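Local coordinates for protein 6-phosphogluconate dehydrogenase (Pseudomonas syringae, PDB 5U5G) that binds NADP+ and (2-oxopropyl)phosphonic acid and probably acts as a reductase of that ketone in fosfomycin biosynthesis, at residues D51-T56 with L84-V89; L96-P101 with C240-L245; E120-G125 with K168-K173. One frame throughout, in Å; residues are numbered along the deposited sequence.

How the contacts relate
Contact 1, partly buried, lies near the edge of the nucleotide-binding domain, its centre about 23 Å from that of the chain; the centres of contacts 2 and 3 lie about 9 Å from it, and contact 3 is the most buried. Contact 1 joins a helix start to a short helix end and the loop after it by van der Waals contact. Contacts 2 and 3 join the nucleotide-binding domain to helices of the C-terminal region and touch NADP: in contact 2 Lys241 is salt-bridged to Asp242, while in contact 3 Glu120 takes Gln170 N and Lys173 takes Val123 O. They meet where Gln170 NE2 lies 2.8 Å from Ser97 O, a probable hydrogen bond. Contact 1 touches neither.

Contact 1: D51-T56 with L84-V89; sequences DIVALT and LACLEV
Val53 and Cys86 bring the two backbones closest, with 6.2 Å between their CA atoms. Residues 51-56 form the start of helix 52-58: Asp51 is its N-cap, and Asp51 OD1 accepts from Ala54 N at 2.9 Å in a nearly straight bond (168°). The partner, 84-89, is the weakly bonded end of helix 83-86, and the chain leaves it in an extended course from Leu87 onward.

Cys86 carries most of the contact. Its sulfur is set anti to its carbonyl carbon (chi1 -58°) and is directed at the first helical turn, where Cys86 SG lies 3.8 Å from Val53 CG2 and, more loosely, 4.2 Å from Ile52 CG2. The CB of the same cysteine rests 3.4 Å from Thr56 OG1. That hydroxyl sits between the backbone N and carbonyl carbon of its own residue (chi1 53°), which turns it back along the helix: Thr56 OG1 is 2.8 Å from Ile52 O and 3.0 Å from Val53 O, two acceptors that compete for its one proton. Beyond it, the Thr56 methyl approaches the end of Leu87.

Ile52 also packs on Ile8 and His31 of the Rossmann-type sheet, and Arg60 bridges the pieces, its guanidinium in a salt bridge with Glu88 and a hydrogen bond to Thr56 O. With the threonine hydroxyl engaged inside its own helix, the direct interface of 184 Å² rests on van der Waals contact, mostly between Cys86 and the Val53-Thr56 face.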
loop_
_atom_site.group_PDB
_atom_site.type_symbol
_atom_site.label_atom_id
_atom_site.label_comp_id
_atom_site.label_asym_id
_atom_site.label_seq_id
_atom_site.Cartn_x
_atom_site.Cartn_y
_atom_site.Cartn_z
ATOM N N ASP A 51 10.771 -28.634 27.533
ATOM C CA ASP A 51 10.992 -27.427 28.310
ATOM C C ASP A 51 12.267 -26.761 27.809
ATOM O O ASP A 51 12.976 -27.296 26.951
ATOM C CB ASP A 51 11.036 -27.722 29.819
ATOM C CG ASP A 51 12.127 -28.719 30.217
ATOM O OD1 ASP A 51 13.087 -28.965 29.450
ATOM O OD2 ASP A 51 12.026 -29.258 31.339
ATOM N N ILE A 52 12.554 -25.587 28.376
ATOM C CA ILE A 52 13.660 -24.745 27.926
ATOM C C ILE A 52 15.004 -25.344 28.314
ATOM O O ILE A 52 16.014 -25.127 27.627
ATOM C CB ILE A 52 13.464 -23.320 28.490
ATOM C CG1 ILE A 52 12.173 -22.710 27.940
ATOM C CG2 ILE A 52 14.644 -22.413 28.187
ATOM C CD1 ILE A 52 12.010 -22.873 26.463
ATOM N N VAL A 53 15.045 -26.111 29.407
ATOM C CA VAL A 53 16.266 -26.818 29.779
ATOM C C VAL A 53 16.671 -27.785 28.677
ATOM O O VAL A 53 17.817 -27.780 28.206
ATOM C CB VAL A 53 16.074 -27.552 31.120
ATOM C CG1 VAL A 53 17.247 -28.494 31.387
ATOM C CG2 VAL A 53 15.906 -26.552 32.249
ATOM N N ALA A 54 15.735 -28.643 28.256
ATOM C CA ALA A 54 16.036 -29.608 27.209
ATOM C C ALA A 54 16.426 -28.908 25.919
ATOM O O ALA A 54 17.324 -29.363 25.199
ATOM C CB ALA A 54 14.834 -30.526 26.974
ATOM N N LEU A 55 15.751 -27.805 25.597
ATOM C CA LEU A 55 16.051 -27.126 24.347
ATOM C C LEU A 55 17.456 -26.540 24.375
ATOM O O LEU A 55 18.240 -26.749 23.443
ATOM C CB LEU A 55 15.004 -26.047 24.079
ATOM C CG LEU A 55 14.989 -25.385 22.707
ATOM C CD1 LEU A 55 14.655 -26.390 21.622
ATOM C CD2 LEU A 55 13.953 -24.295 22.733
ATOM N N THR A 56 17.802 -25.826 25.451
ATOM C CA THR A 56 19.115 -25.193 25.533
ATOM C C THR A 56 20.251 -26.208 25.626
ATOM O O THR A 56 21.387 -25.886 25.258
ATOM C CB THR A 56 19.178 -24.239 26.736
ATOM O OG1 THR A 56 18.777 -24.930 27.928
ATOM C CG2 THR A 56 18.269 -23.010 26.521
ATOM N N LEU A 84 16.936 -17.002 30.438
ATOM C CA LEU A 84 18.089 -16.337 31.044
ATOM C C LEU A 84 18.800 -17.248 32.036
ATOM O O LEU A 84 20.021 -17.161 32.192
ATOM C CB LEU A 84 17.661 -15.027 31.719
ATOM C CG LEU A 84 17.233 -13.904 30.764
ATOM C CD1 LEU A 84 16.364 -12.884 31.467
ATOM C CD2 LEU A 84 18.426 -13.204 30.117
ATOM N N ALA A 85 18.064 -18.150 32.685
ATOM C CA ALA A 85 18.670 -19.085 33.623
ATOM C C ALA A 85 19.413 -20.226 32.932
ATOM O O ALA A 85 20.297 -20.830 33.547
ATOM C CB ALA A 85 17.593 -19.649 34.556
ATOM N N CYS A 86 19.090 -20.533 31.675
ATOM C CA CYS A 86 19.639 -21.700 30.995
ATOM C C CYS A 86 20.671 -21.374 29.927
ATOM O O CYS A 86 21.301 -22.297 29.396
ATOM C CB CYS A 86 18.513 -22.517 30.341
ATOM S SG CYS A 86 17.247 -23.085 31.467
ATOM N N LEU A 87 20.855 -20.108 29.584
ATOM C CA LEU A 87 21.791 -19.760 28.529
ATOM C C LEU A 87 23.228 -19.984 28.975
ATOM O O LEU A 87 23.576 -19.808 30.140
ATOM C CB LEU A 87 21.605 -18.305 28.129
ATOM C CG LEU A 87 20.791 -17.966 26.889
ATOM C CD1 LEU A 87 19.507 -18.795 26.763
ATOM C CD2 LEU A 87 20.486 -16.524 27.074
ATOM N N GLU A 88 24.067 -20.372 28.022
ATOM C CA GLU A 88 25.504 -20.433 28.225
ATOM C C GLU A 88 26.159 -19.198 27.623
ATOM O O GLU A 88 25.590 -18.517 26.765
ATOM C CB GLU A 88 26.094 -21.695 27.595
ATOM C CG GLU A 88 25.842 -22.965 28.407
ATOM C CD GLU A 88 26.062 -24.223 27.581
ATOM O OE1 GLU A 88 26.279 -25.308 28.163
ATOM O OE2 GLU A 88 26.025 -24.106 26.343
ATOM N N VAL A 89 27.379 -18.920 28.084
ATOM C CA VAL A 89 28.183 -17.882 27.458
ATOM C C VAL A 89 28.344 -18.204 25.981
ATOM O O VAL A 89 28.689 -19.331 25.619
ATOM C CB VAL A 89 29.544 -17.770 28.167
ATOM C CG1 VAL A 89 30.428 -16.757 27.461
ATOM C CG2 VAL A 89 29.345 -17.409 29.633
#

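Contact 2: L96-P101 with C240-L245; sequences LSTIAP and CKDLEL. With NAP (NADP nicotinamide-adenine-dinucleotide phosphate), chain E.
Thr98 and Asp242 meet with their side chains crossed at about a right angle, the threonine methyl CG2 standing 3.5 Å from Asp242 OD1. This methyl lies opposite the backbone N of its residue, while the hydroxyl OG1 is anti to the carbonyl carbon, beside that same N. Lys241 approaches along a different line. Its chain runs extended through chi2 and then bends twice, at chi3 (71°) and again at chi4, a curl that brings the ammonium group back beside the carboxylate of its neighbour. Lys241 NZ forms a salt bridge with Asp242 OD1 at 2.7 Å, on the syn side and 23° out of the carboxylate plane. Lys241 NZ also donates to Thr98 O at 3.1 Å, tilted out of the carbonyl plane.

The loop that carries Thr98 follows strand 92-95 of the Rossmann-type domain, and helix 236-247 belongs to the helical C-terminal region, so the bond from Lys241 NZ to Thr98 O spans the interdomain cleft in which NADP lies, while the salt bridge fixes the ammonium group from its own helix. The nicotinamide-side ribose hydroxyls of NADP are held here too: Lys241 NZ donates to O2D at 2.8 Å and weakly to O3D, and the backbone Thr98 N reaches O3D at 3.1 Å, with an angle of 167° at the hydrogen. One turn further along the helix, Leu245 splays its two methyls over the loop: CD1 lies over the Thr98-Ile99 backbone, and Leu245 CD2 is 3.9 Å from Ala100 CB.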
loop_
_atom_site.group_PDB
_atom_site.type_symbol
_atom_site.label_atom_id
_atom_site.label_comp_id
_atom_site.label_asym_id
_atom_site.label_seq_id
_atom_site.Cartn_x
_atom_site.Cartn_y
_atom_site.Cartn_z
ATOM N N LEU A 96 11.946 -13.266 17.145
ATOM C CA LEU A 96 11.181 -12.858 15.981
ATOM C C LEU A 96 9.845 -12.235 16.342
ATOM O O LEU A 96 9.053 -11.940 15.438
ATOM C CB LEU A 96 10.942 -14.053 15.064
ATOM C CG LEU A 96 12.169 -14.880 14.701
ATOM C CD1 LEU A 96 11.710 -16.260 14.277
ATOM C CD2 LEU A 96 12.951 -14.196 13.586
ATOM N N SER A 97 9.579 -12.031 17.629
ATOM C CA SER A 97 8.306 -11.483 18.074
ATOM C C SER A 97 8.279 -9.972 17.887
ATOM O O SER A 97 9.314 -9.307 17.793
ATOM C CB SER A 97 8.055 -11.821 19.550
ATOM O OG SER A 97 8.377 -13.184 19.817
ATOM N N THR A 98 7.073 -9.425 17.853
ATOM C CA THR A 98 6.895 -7.985 17.918
ATOM C C THR A 98 6.574 -7.629 19.362
ATOM O O THR A 98 5.542 -8.049 19.893
ATOM C CB THR A 98 5.805 -7.506 16.962
ATOM O OG1 THR A 98 6.129 -7.948 15.636
ATOM C CG2 THR A 98 5.750 -5.987 16.977
ATOM N N ILE A 99 7.482 -6.887 20.001
ATOM C CA ILE A 99 7.386 -6.557 21.418
ATOM C C ILE A 99 7.764 -5.093 21.584
ATOM O O ILE A 99 8.333 -4.472 20.682
ATOM C CB ILE A 99 8.312 -7.434 22.296
ATOM C CG1 ILE A 99 9.771 -7.215 21.894
ATOM C CG2 ILE A 99 7.953 -8.919 22.206
ATOM C CD1 ILE A 99 10.753 -7.924 22.827
ATOM N N ALA A 100 7.447 -4.551 22.762
ATOM C CA ALA A 100 7.750 -3.158 23.068
ATOM C C ALA A 100 9.255 -2.903 22.979
ATOM O O ALA A 100 10.056 -3.748 23.400
ATOM C CB ALA A 100 7.240 -2.809 24.464
ATOM N N PRO A 101 9.673 -1.772 22.403
ATOM C CA PRO A 101 11.116 -1.489 22.282
ATOM C C PRO A 101 11.849 -1.486 23.615
ATOM O O PRO A 101 12.976 -1.986 23.688
ATOM C CB PRO A 101 11.142 -0.102 21.601
ATOM C CG PRO A 101 9.837 -0.059 20.806
ATOM C CD PRO A 101 8.842 -0.776 21.699
ATOM N N CYS A 240 -4.151 -6.240 17.284
ATOM C CA CYS A 240 -4.429 -5.262 18.342
ATOM C C CYS A 240 -3.275 -5.137 19.336
ATOM O O CYS A 240 -3.062 -4.053 19.898
ATOM C CB CYS A 240 -5.732 -5.626 19.068
ATOM S SG CYS A 240 -7.238 -5.246 18.093
ATOM N N LYS A 241 -2.524 -6.220 19.568
ATOM C CA LYS A 241 -1.296 -6.106 20.347
ATOM C C LYS A 241 -0.369 -5.058 19.739
ATOM O O LYS A 241 0.165 -4.193 20.446
ATOM C CB LYS A 241 -0.595 -7.467 20.443
ATOM C CG LYS A 241 0.893 -7.363 20.818
ATOM C CD LYS A 241 1.585 -8.719 20.930
ATOM C CE LYS A 241 1.774 -9.411 19.567
ATOM N NZ LYS A 241 2.782 -8.770 18.675
ATOM N N ASP A 242 -0.183 -5.102 18.414
ATOM C CA ASP A 242 0.736 -4.166 17.776
ATOM C C ASP A 242 0.171 -2.746 17.768
ATOM O O ASP A 242 0.913 -1.780 17.975
ATOM C CB ASP A 242 1.077 -4.643 16.360
ATOM C CG ASP A 242 1.873 -5.942 16.360
ATOM O OD1 ASP A 242 2.341 -6.351 17.453
ATOM O OD2 ASP A 242 2.028 -6.561 15.278
ATOM N N LEU A 243 -1.142 -2.603 17.561
ATOM C CA LEU A 243 -1.769 -1.283 17.627
ATOM C C LEU A 243 -1.608 -0.667 19.014
ATOM O O LEU A 243 -1.434 0.551 19.157
ATOM C CB LEU A 243 -3.254 -1.396 17.275
ATOM C CG LEU A 243 -3.806 -0.975 15.902
ATOM C CD1 LEU A 243 -2.814 -0.173 15.052
ATOM C CD2 LEU A 243 -4.417 -2.137 15.136
ATOM N N GLU A 244 -1.686 -1.496 20.050
ATOM C CA GLU A 244 -1.498 -1.012 21.408
ATOM C C GLU A 244 -0.046 -0.613 21.658
ATOM O O GLU A 244 0.222 0.381 22.341
ATOM C CB GLU A 244 -1.962 -2.084 22.395
ATOM C CG GLU A 244 -1.799 -1.718 23.863
ATOM C CD GLU A 244 -2.634 -0.525 24.262
ATOM O OE1 GLU A 244 -3.647 -0.237 23.573
ATOM O OE2 GLU A 244 -2.271 0.127 25.270
ATOM N N LEU A 245 0.911 -1.353 21.101
ATOM C CA LEU A 245 2.296 -0.894 21.184
ATOM C C LEU A 245 2.453 0.479 20.533
ATOM O O LEU A 245 3.125 1.362 21.082
ATOM C CB LEU A 245 3.233 -1.913 20.545
ATOM C CG LEU A 245 3.286 -3.287 21.222
ATOM C CD1 LEU A 245 4.085 -4.253 20.373
ATOM C CD2 LEU A 245 3.878 -3.179 22.624
HETATM P PA NAP E . -0.246 -16.933 17.481
HETATM O O1A NAP E . -1.332 -16.372 18.324
HETATM O O2A NAP E . -0.560 -17.710 16.227
HETATM O O5B NAP E . 0.765 -17.862 18.416
HETATM C C5B NAP E . 1.112 -17.097 19.545
HETATM C C4B NAP E . 2.292 -17.827 20.223
HETATM O O4B NAP E . 2.638 -17.214 21.464
HETATM C C3B NAP E . 1.901 -19.328 20.477
HETATM O O3B NAP E . 3.043 -20.120 20.360
HETATM C C2B NAP E . 1.501 -19.267 21.964
HETATM O O2B NAP E . 1.677 -20.407 22.653
HETATM C C1B NAP E . 2.591 -18.230 22.449
HETATM N N9A NAP E . 2.170 -17.677 23.722
HETATM C C8A NAP E . 1.246 -16.645 23.984
HETATM N N7A NAP E . 1.073 -16.414 25.314
HETATM C C5A NAP E . 1.919 -17.351 25.924
HETATM C C6A NAP E . 2.198 -17.638 27.272
HETATM N N6A NAP E . 1.597 -16.929 28.283
HETATM N N1A NAP E . 3.067 -18.620 27.621
HETATM C C2A NAP E . 3.644 -19.300 26.581
HETATM N N3A NAP E . 3.487 -19.141 25.260
HETATM C C4A NAP E . 2.603 -18.143 24.948
HETATM O O3 NAP E . 0.527 -15.527 17.130
HETATM P PN NAP E . 1.306 -15.520 15.732
HETATM O O1N NAP E . 2.189 -16.691 15.544
HETATM O O2N NAP E . 0.516 -14.885 14.610
HETATM O O5D NAP E . 2.447 -14.228 16.005
HETATM C C5D NAP E . 3.501 -14.629 16.761
HETATM C C4D NAP E . 4.501 -13.487 16.747
HETATM O O4D NAP E . 4.894 -13.195 15.381
HETATM C C3D NAP E . 3.806 -12.177 17.309
HETATM O O3D NAP E . 4.750 -11.456 18.048
HETATM C C2D NAP E . 3.414 -11.431 16.052
HETATM O O2D NAP E . 3.399 -10.036 16.212
HETATM C C1D NAP E . 4.608 -11.826 15.122
HETATM N N1N NAP E . 4.249 -11.714 13.722
HETATM C C2N NAP E . 3.136 -12.407 13.175
HETATM C C3N NAP E . 2.901 -12.320 11.819
HETATM C C7N NAP E . 1.782 -13.047 11.212
HETATM O O7N NAP E . 1.560 -13.034 10.000
HETATM N N7N NAP E . 0.962 -13.829 12.006
HETATM C C4N NAP E . 3.806 -11.543 10.900
HETATM C C5N NAP E . 4.905 -10.856 11.581
HETATM C C6N NAP E . 5.080 -10.939 12.899
HETATM P P2B NAP E . 0.272 -21.602 22.555
HETATM O O1X NAP E . 0.507 -22.109 21.166
HETATM O O2X NAP E . 0.585 -22.564 23.704
HETATM O O3X NAP E . -0.879 -20.646 22.758
HETATM O O HOH W 1 3.681 -8.391 14.559
#

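Contact 3: E120-G125 with K168-K173. With 7VD ((2-oxopropyl)phosphonic acid), chain F; NAP (NADP nicotinamide-adenine-dinucleotide phosphate), chain E.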
loop_
_atom_site.group_PDB
_atom_site.type_symbol
_atom_site.label_atom_id
_atom_site.label_comp_id
_atom_site.label_asym_id
_atom_site.label_seq_id
_atom_site.Cartn_x
_atom_site.Cartn_y
_atom_site.Cartn_z
ATOM N N GLU A 120 17.401 -8.933 18.241
ATOM C CA GLU A 120 16.048 -8.409 18.107
ATOM C C GLU A 120 15.692 -8.424 16.621
ATOM O O GLU A 120 16.253 -7.653 15.843
ATOM C CB GLU A 120 16.018 -7.006 18.717
ATOM C CG GLU A 120 14.827 -6.113 18.447
ATOM C CD GLU A 120 15.081 -4.669 18.916
ATOM O OE1 GLU A 120 16.003 -4.439 19.735
ATOM O OE2 GLU A 120 14.372 -3.759 18.449
ATOM N N CYS A 121 14.789 -9.326 16.209
ATOM C CA CYS A 121 14.588 -9.622 14.784
ATOM C C CYS A 121 13.104 -9.721 14.421
ATOM O O CYS A 121 12.625 -10.776 13.981
ATOM C CB CYS A 121 15.328 -10.913 14.416
ATOM S SG CYS A 121 15.492 -11.244 12.639
ATOM N N PRO A 122 12.338 -8.633 14.566
ATOM C CA PRO A 122 10.948 -8.667 14.090
ATOM C C PRO A 122 10.922 -8.857 12.578
ATOM O O PRO A 122 11.879 -8.518 11.877
ATOM C CB PRO A 122 10.381 -7.303 14.508
ATOM C CG PRO A 122 11.596 -6.399 14.664
ATOM C CD PRO A 122 12.692 -7.323 15.162
ATOM N N VAL A 123 9.832 -9.448 12.080
ATOM C CA VAL A 123 9.740 -9.830 10.674
ATOM C C VAL A 123 8.424 -9.349 10.078
ATOM O O VAL A 123 7.478 -9.006 10.788
ATOM C CB VAL A 123 9.879 -11.353 10.483
ATOM C CG1 VAL A 123 11.264 -11.830 10.927
ATOM C CG2 VAL A 123 8.772 -12.084 11.243
ATOM N N SER A 124 8.371 -9.334 8.747
ATOM C CA SER A 124 7.151 -8.968 8.041
ATOM C C SER A 124 7.050 -9.789 6.763
ATOM O O SER A 124 8.058 -10.075 6.110
ATOM C CB SER A 124 7.123 -7.471 7.723
ATOM O OG SER A 124 5.884 -7.082 7.178
ATOM N N GLY A 125 5.824 -10.159 6.408
ATOM C CA GLY A 125 5.614 -10.959 5.216
ATOM C C GLY A 125 4.582 -12.044 5.431
ATOM O O GLY A 125 4.190 -12.723 4.482
ATOM N N LYS A 168 15.584 -0.406 18.208
ATOM C CA LYS A 168 15.282 0.309 16.967
ATOM C C LYS A 168 14.481 -0.561 16.007
ATOM O O LYS A 168 13.574 -0.066 15.328
ATOM C CB LYS A 168 16.567 0.794 16.296
ATOM C CG LYS A 168 16.310 1.609 15.023
ATOM C CD LYS A 168 17.555 2.390 14.569
ATOM C CE LYS A 168 17.230 3.262 13.378
ATOM N NZ LYS A 168 18.396 4.032 12.900
ATOM N N ALA A 169 14.812 -1.853 15.920
ATOM C CA ALA A 169 14.049 -2.742 15.053
ATOM C C ALA A 169 12.585 -2.785 15.466
ATOM O O ALA A 169 11.692 -2.748 14.611
ATOM C CB ALA A 169 14.658 -4.149 15.061
ATOM N N GLN A 170 12.310 -2.847 16.776
ATOM C CA GLN A 170 10.912 -2.888 17.199
ATOM C C GLN A 170 10.219 -1.565 16.915
ATOM O O GLN A 170 9.041 -1.549 16.551
ATOM C CB GLN A 170 10.783 -3.242 18.683
ATOM C CG GLN A 170 11.187 -4.683 19.041
ATOM C CD GLN A 170 10.293 -5.740 18.399
ATOM O OE1 GLN A 170 9.205 -5.446 17.896
ATOM N NE2 GLN A 170 10.746 -6.974 18.426
ATOM N N ARG A 171 10.931 -0.448 17.084
ATOM C CA ARG A 171 10.348 0.850 16.757
ATOM C C ARG A 171 9.879 0.879 15.311
ATOM O O ARG A 171 8.753 1.297 15.020
ATOM C CB ARG A 171 11.362 1.967 17.017
ATOM C CG ARG A 171 11.656 2.170 18.493
ATOM C CD ARG A 171 12.729 3.228 18.774
ATOM N NE ARG A 171 12.906 3.323 20.223
ATOM C CZ ARG A 171 13.936 2.824 20.906
ATOM N NH1 ARG A 171 14.949 2.229 20.284
ATOM N NH2 ARG A 171 13.965 2.950 22.221
ATOM N N LEU A 172 10.732 0.411 14.394
ATOM C CA LEU A 172 10.403 0.411 12.971
ATOM C C LEU A 172 9.278 -0.572 12.645
ATOM O O LEU A 172 8.396 -0.274 11.824
ATOM C CB LEU A 172 11.661 0.081 12.173
ATOM C CG LEU A 172 12.686 1.219 12.191
ATOM C CD1 LEU A 172 14.067 0.691 11.847
ATOM C CD2 LEU A 172 12.244 2.303 11.212
ATOM N N LYS A 173 9.305 -1.755 13.260
ATOM C CA LYS A 173 8.275 -2.755 13.004
ATOM C C LYS A 173 6.899 -2.246 13.416
ATOM O O LYS A 173 5.927 -2.396 12.666
ATOM C CB LYS A 173 8.616 -4.058 13.751
ATOM C CG LYS A 173 7.454 -5.086 13.839
ATOM C CD LYS A 173 7.159 -5.740 12.468
ATOM C CE LYS A 173 5.990 -6.768 12.577
ATOM N NZ LYS A 173 5.466 -7.170 11.228
HETATM P P1 7VD F . 2.971 -8.863 8.640
HETATM C C1 7VD F . 1.851 -9.379 9.971
HETATM O O2 7VD F . 3.819 -7.657 8.970
HETATM O O3 7VD F . 3.852 -9.998 8.174
HETATM O O4 7VD F . 1.960 -8.520 7.572
HETATM C C6 7VD F . 2.060 -8.729 11.315
HETATM O O7 7VD F . 3.187 -8.449 11.722
HETATM C C8 7VD F . 0.811 -8.453 12.108
HETATM P PA NAP E . -0.246 -16.933 17.481
HETATM O O1A NAP E . -1.332 -16.372 18.324
HETATM O O2A NAP E . -0.560 -17.710 16.227
HETATM O O5B NAP E . 0.765 -17.862 18.416
HETATM C C5B NAP E . 1.112 -17.097 19.545
HETATM C C4B NAP E . 2.292 -17.827 20.223
HETATM O O4B NAP E . 2.638 -17.214 21.464
HETATM C C3B NAP E . 1.901 -19.328 20.477
HETATM O O3B NAP E . 3.043 -20.120 20.360
HETATM C C2B NAP E . 1.501 -19.267 21.964
HETATM O O2B NAP E . 1.677 -20.407 22.653
HETATM C C1B NAP E . 2.591 -18.230 22.449
HETATM N N9A NAP E . 2.170 -17.677 23.722
HETATM C C8A NAP E . 1.246 -16.645 23.984
HETATM N N7A NAP E . 1.073 -16.414 25.314
HETATM C C5A NAP E . 1.919 -17.351 25.924
HETATM C C6A NAP E . 2.198 -17.638 27.272
HETATM N N6A NAP E . 1.597 -16.929 28.283
HETATM N N1A NAP E . 3.067 -18.620 27.621
HETATM C C2A NAP E . 3.644 -19.300 26.581
HETATM N N3A NAP E . 3.487 -19.141 25.260
HETATM C C4A NAP E . 2.603 -18.143 24.948
HETATM O O3 NAP E . 0.527 -15.527 17.130
HETATM P PN NAP E . 1.306 -15.520 15.732
HETATM O O1N NAP E . 2.189 -16.691 15.544
HETATM O O2N NAP E . 0.516 -14.885 14.610
HETATM O O5D NAP E . 2.447 -14.228 16.005
HETATM C C5D NAP E . 3.501 -14.629 16.761
HETATM C C4D NAP E . 4.501 -13.487 16.747
HETATM O O4D NAP E . 4.894 -13.195 15.381
HETATM C C3D NAP E . 3.806 -12.177 17.309
HETATM O O3D NAP E . 4.750 -11.456 18.048
HETATM C C2D NAP E . 3.414 -11.431 16.052
HETATM O O2D NAP E . 3.399 -10.036 16.212
HETATM C C1D NAP E . 4.608 -11.826 15.122
HETATM N N1N NAP E . 4.249 -11.714 13.722
HETATM C C2N NAP E . 3.136 -12.407 13.175
HETATM C C3N NAP E . 2.901 -12.320 11.819
HETATM C C7N NAP E . 1.782 -13.047 11.212
HETATM O O7N NAP E . 1.560 -13.034 10.000
HETATM N N7N NAP E . 0.962 -13.829 12.006
HETATM C C4N NAP E . 3.806 -11.543 10.900
HETATM C C5N NAP E . 4.905 -10.856 11.581
HETATM C C6N NAP E . 5.080 -10.939 12.899
HETATM P P2B NAP E . 0.272 -21.602 22.555
HETATM O O1X NAP E . 0.507 -22.109 21.166
HETATM O O2X NAP E . 0.585 -22.564 23.704
HETATM O O3X NAP E . -0.879 -20.646 22.758
#
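Two hydrogen bonds cross between strand 117-124 and the start of helix 168-196. Gln170 N donates to Glu120 OE2 at 2.8 Å (152° at the hydrogen), meeting the oxygen nearly along its C-O axis; the extended glutamate, with CG anti to its own N (chi1 167°), carries the carboxylate to the first helical turn, and its OE1 takes Gly167 N and His108. At the other end, Lys173 NZ donates to Val123 O at 2.8 Å.

Apolar packing fills the middle. Pro122 presses CD against Ala169 CB (3.7 Å) and CB against Lys173 CG (3.7 Å), while the Gln170 amide, held by Ser97 O and Ile99 N, crosses the ring at a slant.

Ligand bonds gather beyond it. On (2-oxopropyl)phosphonic acid, Ser124 OG (2.8 Å to O2) and Gly125 N (2.7 Å to O3) hold the phosphonate, and Lys173 NZ, also bonded to Asn177 OD1, grips ketone oxygen O7 at 2.7 Å; Arg212 of the second subunit binds both Ser124 OG and this ligand. The ligand, probably the substrate, has ketone carbon C6 3.3 Å from nicotinamide C4N, consistent with hydride transfer, in an interdomain site characteristic of the 3-hydroxyisobutyrate and 6-phosphogluconate dehydrogenase family.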